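Local coordinates for probable leucine/isoleucine/valine-binding protein (Rhodopirellula baltica, PDB 4KV7), which probably binds leucine, isoleucine, valine or a related small ligand between its two lobes, as periplasmic solute receptors of ABC transporters do, at residues D66-P70 with R197-S201; N133-S137 with Q271-H275; M222-Y226 with F250-L256. The protein carries 1 engineered substitution. All coordinates share one frame; numbering follows the deposited sequence.

Interaction 1. Residues D66-P70 with R197-S201. With FMT (formic acid), chain B.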
loop_
_atom_site.group_PDB
_atom_site.type_symbol
_atom_site.label_atom_id
_atom_site.label_comp_id
_atom_site.label_asym_id
_atom_site.label_seq_id
_atom_site.Cartn_x
_atom_site.Cartn_y
_atom_site.Cartn_z
ATOM N N ASP A 66 14.577 -6.737 0.927
ATOM C CA ASP A 66 14.150 -8.118 1.170
ATOM C C ASP A 66 13.510 -8.796 -0.035
ATOM O O ASP A 66 13.078 -9.938 0.066
ATOM C CB ASP A 66 13.275 -8.276 2.427
ATOM C CG ASP A 66 11.978 -7.496 2.372
ATOM O OD1 ASP A 66 11.470 -7.183 1.269
ATOM O OD2 ASP A 66 11.445 -7.215 3.471
ATOM N N GLY A 67 13.458 -8.098 -1.167
ATOM C CA GLY A 67 12.903 -8.680 -2.378
ATOM C C GLY A 67 11.462 -9.154 -2.247
ATOM O O GLY A 67 11.033 -9.994 -3.042
ATOM N N TYR A 68 10.707 -8.631 -1.274
ATOM C CA TYR A 68 9.346 -9.109 -1.003
ATOM C C TYR A 68 9.373 -10.597 -0.640
ATOM O O TYR A 68 8.503 -11.381 -1.036
ATOM C CB TYR A 68 8.414 -8.790 -2.182
ATOM C CG TYR A 68 6.916 -8.994 -1.978
ATOM C CD1 TYR A 68 6.276 -8.683 -0.780
ATOM C CD2 TYR A 68 6.139 -9.469 -3.028
ATOM C CE1 TYR A 68 4.903 -8.855 -0.638
ATOM C CE2 TYR A 68 4.773 -9.628 -2.901
ATOM C CZ TYR A 68 4.159 -9.329 -1.702
ATOM O OH TYR A 68 2.808 -9.513 -1.598
ATOM N N GLU A 69 10.371 -10.972 0.155
ATOM C CA GLU A 69 10.505 -12.331 0.661
ATOM C C GLU A 69 10.732 -12.346 2.168
ATOM O O GLU A 69 11.748 -11.836 2.654
ATOM C CB GLU A 69 11.640 -13.062 -0.060
ATOM C CG GLU A 69 11.293 -13.426 -1.496
ATOM C CD GLU A 69 10.143 -14.422 -1.601
ATOM O OE1 GLU A 69 9.778 -15.072 -0.591
ATOM O OE2 GLU A 69 9.586 -14.564 -2.709
ATOM N N PRO A 70 9.798 -12.954 2.917
ATOM C CA PRO A 70 9.916 -12.986 4.382
ATOM C C PRO A 70 11.224 -13.589 4.900
ATOM O O PRO A 70 11.676 -13.185 5.969
ATOM C CB PRO A 70 8.721 -13.842 4.806
ATOM C CG PRO A 70 7.705 -13.594 3.745
ATOM C CD PRO A 70 8.492 -13.467 2.461
ATOM N N ARG A 197 1.703 -18.183 -7.382
ATOM C CA ARG A 197 2.723 -18.154 -6.341
ATOM C C ARG A 197 3.476 -16.822 -6.328
ATOM O O ARG A 197 3.903 -16.324 -7.384
ATOM C CB ARG A 197 3.706 -19.320 -6.527
ATOM C CG ARG A 197 4.816 -19.339 -5.484
ATOM C CD ARG A 197 5.519 -20.689 -5.367
ATOM N NE ARG A 197 6.373 -21.020 -6.503
ATOM C CZ ARG A 197 7.624 -20.600 -6.652
ATOM N NH1 ARG A 197 8.160 -19.787 -5.757
ATOM N NH2 ARG A 197 8.330 -20.979 -7.710
ATOM N N ARG A 198 3.643 -16.252 -5.135
ATOM C CA ARG A 198 4.348 -14.983 -4.950
ATOM C C ARG A 198 5.684 -14.931 -5.680
ATOM O O ARG A 198 6.486 -15.864 -5.622
ATOM C CB ARG A 198 4.583 -14.716 -3.466
ATOM C CG ARG A 198 5.287 -13.386 -3.203
ATOM C CD ARG A 198 5.501 -13.122 -1.706
ATOM N NE ARG A 198 6.435 -14.069 -1.109
ATOM C CZ ARG A 198 6.107 -15.084 -0.313
ATOM N NH1 ARG A 198 4.844 -15.325 0.017
ATOM N NH2 ARG A 198 7.059 -15.877 0.153
ATOM N N ASN A 199 5.898 -13.811 -6.361
ATOM C CA ASN A 199 7.136 -13.517 -7.074
ATOM C C ASN A 199 7.404 -14.429 -8.261
ATOM O O ASN A 199 8.514 -14.489 -8.755
ATOM C CB ASN A 199 8.329 -13.403 -6.117
ATOM C CG ASN A 199 8.277 -12.126 -5.295
ATOM O OD1 ASN A 199 7.771 -11.104 -5.761
ATOM N ND2 ASN A 199 8.778 -12.182 -4.068
ATOM N N THR A 200 6.365 -15.100 -8.746
ATOM C CA THR A 200 6.437 -15.824 -10.008
ATOM C C THR A 200 5.505 -15.173 -11.013
ATOM O O THR A 200 4.711 -14.295 -10.666
ATOM C CB THR A 200 6.009 -17.314 -9.880
ATOM O OG1 THR A 200 4.582 -17.414 -9.786
ATOM C CG2 THR A 200 6.689 -18.012 -8.701
ATOM N N SER A 201 5.587 -15.625 -12.259
ATOM C CA SER A 201 4.639 -15.231 -13.297
ATOM C C SER A 201 3.731 -16.410 -13.657
ATOM O O SER A 201 3.148 -16.449 -14.746
ATOM C CB SER A 201 5.385 -14.780 -14.546
ATOM O OG SER A 201 6.049 -15.897 -15.101
HETATM C C FMT B . 0.674 -7.482 0.181
HETATM O O1 FMT B . -0.019 -6.923 1.042
HETATM O O2 FMT B . 1.564 -8.313 0.407
#

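Interaction 2. Residues N133-S137 with Q271-H275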
loop_
_atom_site.group_PDB
_atom_site.type_symbol
_atom_site.label_atom_id
_atom_site.label_comp_id
_atom_site.label_asym_id
_atom_site.label_seq_id
_atom_site.Cartn_x
_atom_site.Cartn_y
_atom_site.Cartn_z
ATOM N N ASN A 133 -0.923 2.457 11.432
ATOM C CA ASN A 133 -1.161 2.487 9.996
ATOM C C ASN A 133 -1.704 3.820 9.517
ATOM O O ASN A 133 -2.466 4.478 10.224
ATOM C CB ASN A 133 -2.166 1.392 9.629
ATOM C CG ASN A 133 -1.728 0.030 10.113
ATOM O OD1 ASN A 133 -0.702 -0.492 9.671
ATOM N ND2 ASN A 133 -2.508 -0.566 11.017
ATOM N N TYR A 134 -1.312 4.204 8.303
ATOM C CA TYR A 134 -1.968 5.287 7.579
ATOM C C TYR A 134 -3.180 4.779 6.780
ATOM O O TYR A 134 -4.285 5.300 6.906
ATOM C CB TYR A 134 -0.983 6.037 6.634
ATOM C CG TYR A 134 -1.749 6.693 5.507
ATOM C CD1 TYR A 134 -2.572 7.781 5.755
ATOM C CD2 TYR A 134 -1.718 6.177 4.219
ATOM C CE1 TYR A 134 -3.347 8.347 4.752
ATOM C CE2 TYR A 134 -2.485 6.732 3.207
ATOM C CZ TYR A 134 -3.301 7.816 3.479
ATOM O OH TYR A 134 -4.090 8.385 2.496
ATOM N N ARG A 135 -2.952 3.777 5.939
ATOM C CA ARG A 135 -3.867 3.463 4.841
ATOM C C ARG A 135 -5.079 2.637 5.226
ATOM O O ARG A 135 -5.056 1.846 6.166
ATOM C CB ARG A 135 -3.122 2.747 3.711
ATOM C CG ARG A 135 -2.405 1.470 4.152
ATOM C CD ARG A 135 -2.437 0.360 3.103
ATOM N NE ARG A 135 -1.655 0.708 1.920
ATOM C CZ ARG A 135 -1.695 0.054 0.770
ATOM N NH1 ARG A 135 -0.965 0.480 -0.250
ATOM N NH2 ARG A 135 -2.466 -1.016 0.629
ATOM N N ALA A 136 -6.135 2.808 4.437
ATOM C CA ALA A 136 -7.297 1.937 4.472
ATOM C C ALA A 136 -6.873 0.494 4.225
ATOM O O ALA A 136 -5.788 0.222 3.692
ATOM C CB ALA A 136 -8.298 2.381 3.411
ATOM N N SER A 137 -7.744 -0.428 4.600
ATOM C CA SER A 137 -7.459 -1.854 4.562
ATOM C C SER A 137 -7.940 -2.539 3.287
ATOM O O SER A 137 -8.740 -1.982 2.527
ATOM C CB SER A 137 -8.144 -2.523 5.747
ATOM O OG SER A 137 -9.542 -2.556 5.506
ATOM N N GLN A 271 -7.310 2.921 -4.809
ATOM C CA GLN A 271 -6.145 3.499 -4.156
ATOM C C GLN A 271 -6.449 3.908 -2.727
ATOM O O GLN A 271 -7.603 4.169 -2.368
ATOM C CB GLN A 271 -5.643 4.711 -4.944
ATOM C CG GLN A 271 -5.414 4.448 -6.432
ATOM C CD GLN A 271 -4.519 3.256 -6.685
ATOM O OE1 GLN A 271 -3.451 3.134 -6.095
ATOM N NE2 GLN A 271 -4.949 2.366 -7.564
ATOM N N VAL A 272 -5.395 3.993 -1.921
ATOM C CA VAL A 272 -5.502 4.425 -0.539
ATOM C C VAL A 272 -5.010 5.860 -0.358
ATOM O O VAL A 272 -4.867 6.337 0.773
ATOM C CB VAL A 272 -4.761 3.468 0.412
ATOM C CG1 VAL A 272 -5.392 2.081 0.361
ATOM C CG2 VAL A 272 -3.271 3.413 0.071
ATOM N N VAL A 273 -4.779 6.528 -1.479
ATOM C CA VAL A 273 -4.366 7.928 -1.538
ATOM C C VAL A 273 -5.172 8.589 -2.653
ATOM O O VAL A 273 -5.650 7.900 -3.560
ATOM C CB VAL A 273 -2.851 8.072 -1.855
ATOM C CG1 VAL A 273 -2.010 7.495 -0.718
ATOM C CG2 VAL A 273 -2.504 7.401 -3.183
ATOM N N PRO A 274 -5.336 9.916 -2.606
ATOM C CA PRO A 274 -5.976 10.625 -3.717
ATOM C C PRO A 274 -5.070 10.587 -4.947
ATOM O O PRO A 274 -3.949 10.078 -4.907
ATOM C CB PRO A 274 -6.132 12.047 -3.178
ATOM C CG PRO A 274 -5.036 12.180 -2.185
ATOM C CD PRO A 274 -4.920 10.836 -1.534
ATOM N N HIS A 275 -5.565 11.094 -6.067
ATOM C CA HIS A 275 -4.792 11.007 -7.289
ATOM C C HIS A 275 -3.612 11.965 -7.213
ATOM O O HIS A 275 -3.741 13.077 -6.706
ATOM C CB HIS A 275 -5.647 11.325 -8.508
ATOM C CG HIS A 275 -5.070 10.783 -9.769
ATOM N ND1 HIS A 275 -3.926 11.296 -10.341
ATOM C CD2 HIS A 275 -5.435 9.729 -10.533
ATOM C CE1 HIS A 275 -3.626 10.594 -11.422
ATOM N NE2 HIS A 275 -4.530 9.640 -11.562
HETATM O O HOH W 1 -6.674 5.414 2.814
#

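Interaction 3. Residues M222-Y226 with F250-L256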
loop_
_atom_site.group_PDB
_atom_site.type_symbol
_atom_site.label_atom_id
_atom_site.label_comp_id
_atom_site.label_asym_id
_atom_site.label_seq_id
_atom_site.Cartn_x
_atom_site.Cartn_y
_atom_site.Cartn_z
HETATM N N MSE A 222 -8.376 -8.508 -8.443
HETATM C CA MSE A 222 -6.983 -8.946 -8.448
HETATM C C MSE A 222 -6.271 -8.516 -7.178
HETATM O O MSE A 222 -6.106 -7.316 -6.906
HETATM C CB MSE A 222 -6.256 -8.391 -9.670
HETATM C CG MSE A 222 -6.921 -8.777 -10.978
HETATM SE SE MSE A 222 -5.952 -8.272 -12.585
HETATM C CE MSE A 222 -5.784 -6.373 -12.218
ATOM N N VAL A 223 -5.867 -9.509 -6.399
ATOM C CA VAL A 223 -5.142 -9.287 -5.157
ATOM C C VAL A 223 -3.742 -9.854 -5.386
ATOM O O VAL A 223 -3.411 -10.963 -4.963
ATOM C CB VAL A 223 -5.854 -9.960 -3.952
ATOM C CG1 VAL A 223 -5.177 -9.559 -2.663
ATOM C CG2 VAL A 223 -7.345 -9.600 -3.914
ATOM N N GLY A 224 -2.937 -9.088 -6.114
ATOM C CA GLY A 224 -1.647 -9.555 -6.560
ATOM C C GLY A 224 -0.686 -8.409 -6.746
ATOM O O GLY A 224 -0.890 -7.338 -6.184
ATOM N N THR A 225 0.382 -8.640 -7.504
ATOM C CA THR A 225 1.322 -7.583 -7.858
ATOM C C THR A 225 1.316 -7.372 -9.369
ATOM O O THR A 225 0.801 -8.204 -10.127
ATOM C CB THR A 225 2.740 -7.910 -7.394
ATOM O OG1 THR A 225 3.126 -9.174 -7.942
ATOM C CG2 THR A 225 2.796 -7.956 -5.857
ATOM N N TYR A 226 1.918 -6.272 -9.810
ATOM C CA TYR A 226 1.816 -5.850 -11.197
ATOM C C TYR A 226 2.289 -6.877 -12.212
ATOM O O TYR A 226 1.657 -7.027 -13.257
ATOM C CB TYR A 226 2.484 -4.490 -11.434
ATOM C CG TYR A 226 3.928 -4.407 -10.999
ATOM C CD1 TYR A 226 4.256 -4.007 -9.702
ATOM C CD2 TYR A 226 4.963 -4.688 -11.882
ATOM C CE1 TYR A 226 5.578 -3.915 -9.293
ATOM C CE2 TYR A 226 6.285 -4.595 -11.478
ATOM C CZ TYR A 226 6.585 -4.203 -10.184
ATOM O OH TYR A 226 7.873 -4.104 -9.739
ATOM N N PHE A 250 -2.283 -2.436 -3.756
ATOM C CA PHE A 250 -0.966 -3.043 -3.678
ATOM C C PHE A 250 -0.463 -3.524 -5.036
ATOM O O PHE A 250 0.739 -3.682 -5.209
ATOM C CB PHE A 250 -1.021 -4.224 -2.693
ATOM C CG PHE A 250 0.324 -4.804 -2.331
ATOM C CD1 PHE A 250 0.899 -5.820 -3.086
ATOM C CD2 PHE A 250 1.001 -4.351 -1.205
ATOM C CE1 PHE A 250 2.122 -6.352 -2.743
ATOM C CE2 PHE A 250 2.234 -4.870 -0.869
ATOM C CZ PHE A 250 2.801 -5.879 -1.643
ATOM N N VAL A 251 -1.359 -3.773 -5.992
ATOM C CA VAL A 251 -0.933 -4.225 -7.316
ATOM C C VAL A 251 0.097 -3.277 -7.913
ATOM O O VAL A 251 1.067 -3.718 -8.523
ATOM C CB VAL A 251 -2.144 -4.368 -8.267
ATOM C CG1 VAL A 251 -1.696 -4.677 -9.692
ATOM C CG2 VAL A 251 -3.084 -5.447 -7.759
ATOM N N GLY A 252 -0.116 -1.978 -7.729
ATOM C CA GLY A 252 0.727 -0.957 -8.329
ATOM C C GLY A 252 0.166 -0.544 -9.672
ATOM O O GLY A 252 0.586 -1.051 -10.717
ATOM N N ALA A 253 -0.821 0.349 -9.645
ATOM C CA ALA A 253 -1.573 0.696 -10.850
ATOM C C ALA A 253 -0.704 1.376 -11.891
ATOM O O ALA A 253 -0.930 1.216 -13.083
ATOM C CB ALA A 253 -2.769 1.572 -10.496
ATOM N N ASP A 254 0.281 2.142 -11.447
ATOM C CA ASP A 254 1.162 2.808 -12.397
ATOM C C ASP A 254 2.059 1.805 -13.113
ATOM O O ASP A 254 2.208 1.852 -14.331
ATOM C CB ASP A 254 1.952 3.904 -11.695
ATOM C CG ASP A 254 1.044 4.976 -11.129
ATOM O OD1 ASP A 254 0.425 5.690 -11.939
ATOM O OD2 ASP A 254 0.942 5.091 -9.884
ATOM N N ALA A 255 2.612 0.865 -12.358
ATOM C CA ALA A 255 3.418 -0.191 -12.963
ATOM C C ALA A 255 2.575 -1.099 -13.858
ATOM O O ALA A 255 3.033 -1.562 -14.910
ATOM C CB ALA A 255 4.115 -1.002 -11.901
ATOM N N LEU A 256 1.344 -1.359 -13.442
ATOM C CA LEU A 256 0.440 -2.186 -14.221
ATOM C C LEU A 256 0.145 -1.545 -15.571
ATOM O O LEU A 256 0.199 -2.206 -16.616
ATOM C CB LEU A 256 -0.855 -2.378 -13.438
ATOM C CG LEU A 256 -1.925 -3.251 -14.093
ATOM C CD1 LEU A 256 -1.530 -4.722 -14.085
ATOM C CD2 LEU A 256 -3.252 -3.060 -13.390
#

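Interaction 1. Residues D66-P70 with R197-S201
Arg198 and Asn199 divide the carboxylate of Glu69 between them, one oxygen each, where the loop after strand 193-196 meets the loop after strand 57-65 across the two lobes of this periplasmic binding protein. A bend at chi2 (-64°) brings the Glu69 carboxylate to its partners. OE1 receives Arg198 NH2 at 2.9 Å on its syn side, a nearly straight salt bridge with the oxygen in the guanidinium plane. OE2 takes Asn199 ND2, also at 2.9 Å, from above the carboxylate plane. The same amide nitrogen makes a weak bond to Tyr68 O at 3.1 Å. Arg198 runs extended through chi1 and chi2, which lays CD over a face of the Tyr68 ring in a CH-pi contact, 4.0 Å from its centroid; the turn at chi3 (66°) then swings the guanidinium toward Glu69, with Pro70 CD over one of its faces, 3.6 Å from NH2. Tyr68 OH donates to O2 of the bound formic acid at 2.6 Å. Asparagine suits position 199, since it tolerates the positive phi of this type II turn. With an alanine in place of Glu69, Asn199 ND2 would probably keep little more than its weak bond to Tyr68, and Arg198, still paired with Asp166, would be freer to turn. A salt bridge, a side-chain amide hydrogen bond and a methylene over an aromatic face thus tie the lobes together, consistent with a closed cleft.

Interaction 2. Residues N133-S137 with Q271-H275
Arg135 presents one face of its guanidinium to Val272, whose CG2 methyl sits 3.4 Å above that plane, offset toward the rim. The setting is the two-lobed fold of periplasmic binding proteins: residues 133-137 lead from the small parallel sheet of one lobe toward helix 138-151, and residues 271-275 leave strand 268-271 of the large sheet, so the contact probably belongs to the region joining the lobes. Arg135 begins with CG between the backbone N and the carbonyl carbon (chi1 57°) and bends at chi2 and chi3, folding back so that its CB and its flat end both touch the same methyl; CB lies 3.7 Å from Val272 CG2. Its charge is answered by a salt bridge from NE to Glu305 and a cation-pi contact with Phe116, so the valine methyl adds apolar cover to a group whose charge is met by other residues. The other methyl, Val272 CG1, touches Ala136 CB at 4.2 Å, an ordinary methyl-to-methyl packing distance; alanine, pointing toward Val272, brings only a methyl to this place. Tyr134 is long enough to span the gap to the opposite backbone: with CG anti to the backbone N (chi1 155°), its ring extends past Val273 CG1, 4.0 Å from CE2. Val272 O is buried yet doubly supplied, accepting from the Tyr134 hydroxyl and from a water. That water lies 2.9 Å from Val272 O and accepts from Ala136 N, while Tyr134 OH donates in the carbonyl plane at 2.8 Å from Val272 O.

Interaction 3. Residues M222-Y226 with F250-L256
The Tyr226 ring carries the Ala255 methyl over one face and has Val251 O in its plane at the edge; the Phe250 ring is met at its edge by Gly224 O and Thr225 CG2. The contact lies just past the C-terminal ends of neighbouring parallel strands, 219-223 and 244-247, of the large sheet, with helix 226-238 completing a beta-alpha-beta unit between them. Ala255 CB stands 3.7 Å from the Tyr226 ring centroid in a CH-pi contact, an approach that suits a side chain no larger than a methyl. Tyr226 takes chi1 55°, with CG between its backbone N and carbonyl carbon, and this holds the ring beside the first turn of helix 253-260; its hydroxyl is hydrogen-bonded to the backbone N of Glu32. Thr225 and Phe250 lie side by side, CG2 being 3.6 Å from CE1. At Gly252, phi and psi of 91° and 82° would press a CB against the preceding carbonyl oxygen, so glycine is required. Selenomethionine Met222 extends its CE to 4.3 Å from Leu256 CD2, apolar against apolar. Gly224 O takes a CA-H...O contact from Val251 CA at 3.3 Å and lies equally near Val251 CG2.

Interactions 1 and 3 touch directly: Tyr68 OH lies 3.4 Å from Phe250 CE1, and Tyr68 CE2 lies 3.9 Å from Thr225 CG2, so the tyrosine that joins the lobes at 66-70 also packs on the loops that follow two central strands of the large sheet. Interaction 3 meets interaction 2 more lightly, through Gln271 NE2 and Ala253 CB at 3.7 Å; its centre is about 14 Å from those of both others. Interactions 1 and 2 do not touch, their nearest atoms being about 10 Å apart. The formic acid bound at Tyr68 probably came from the crystallisation liquor, but its place beside Phe250, with Thr95 and Tyr138 also bonded to it, is consistent with a ligand pocket between the lobes.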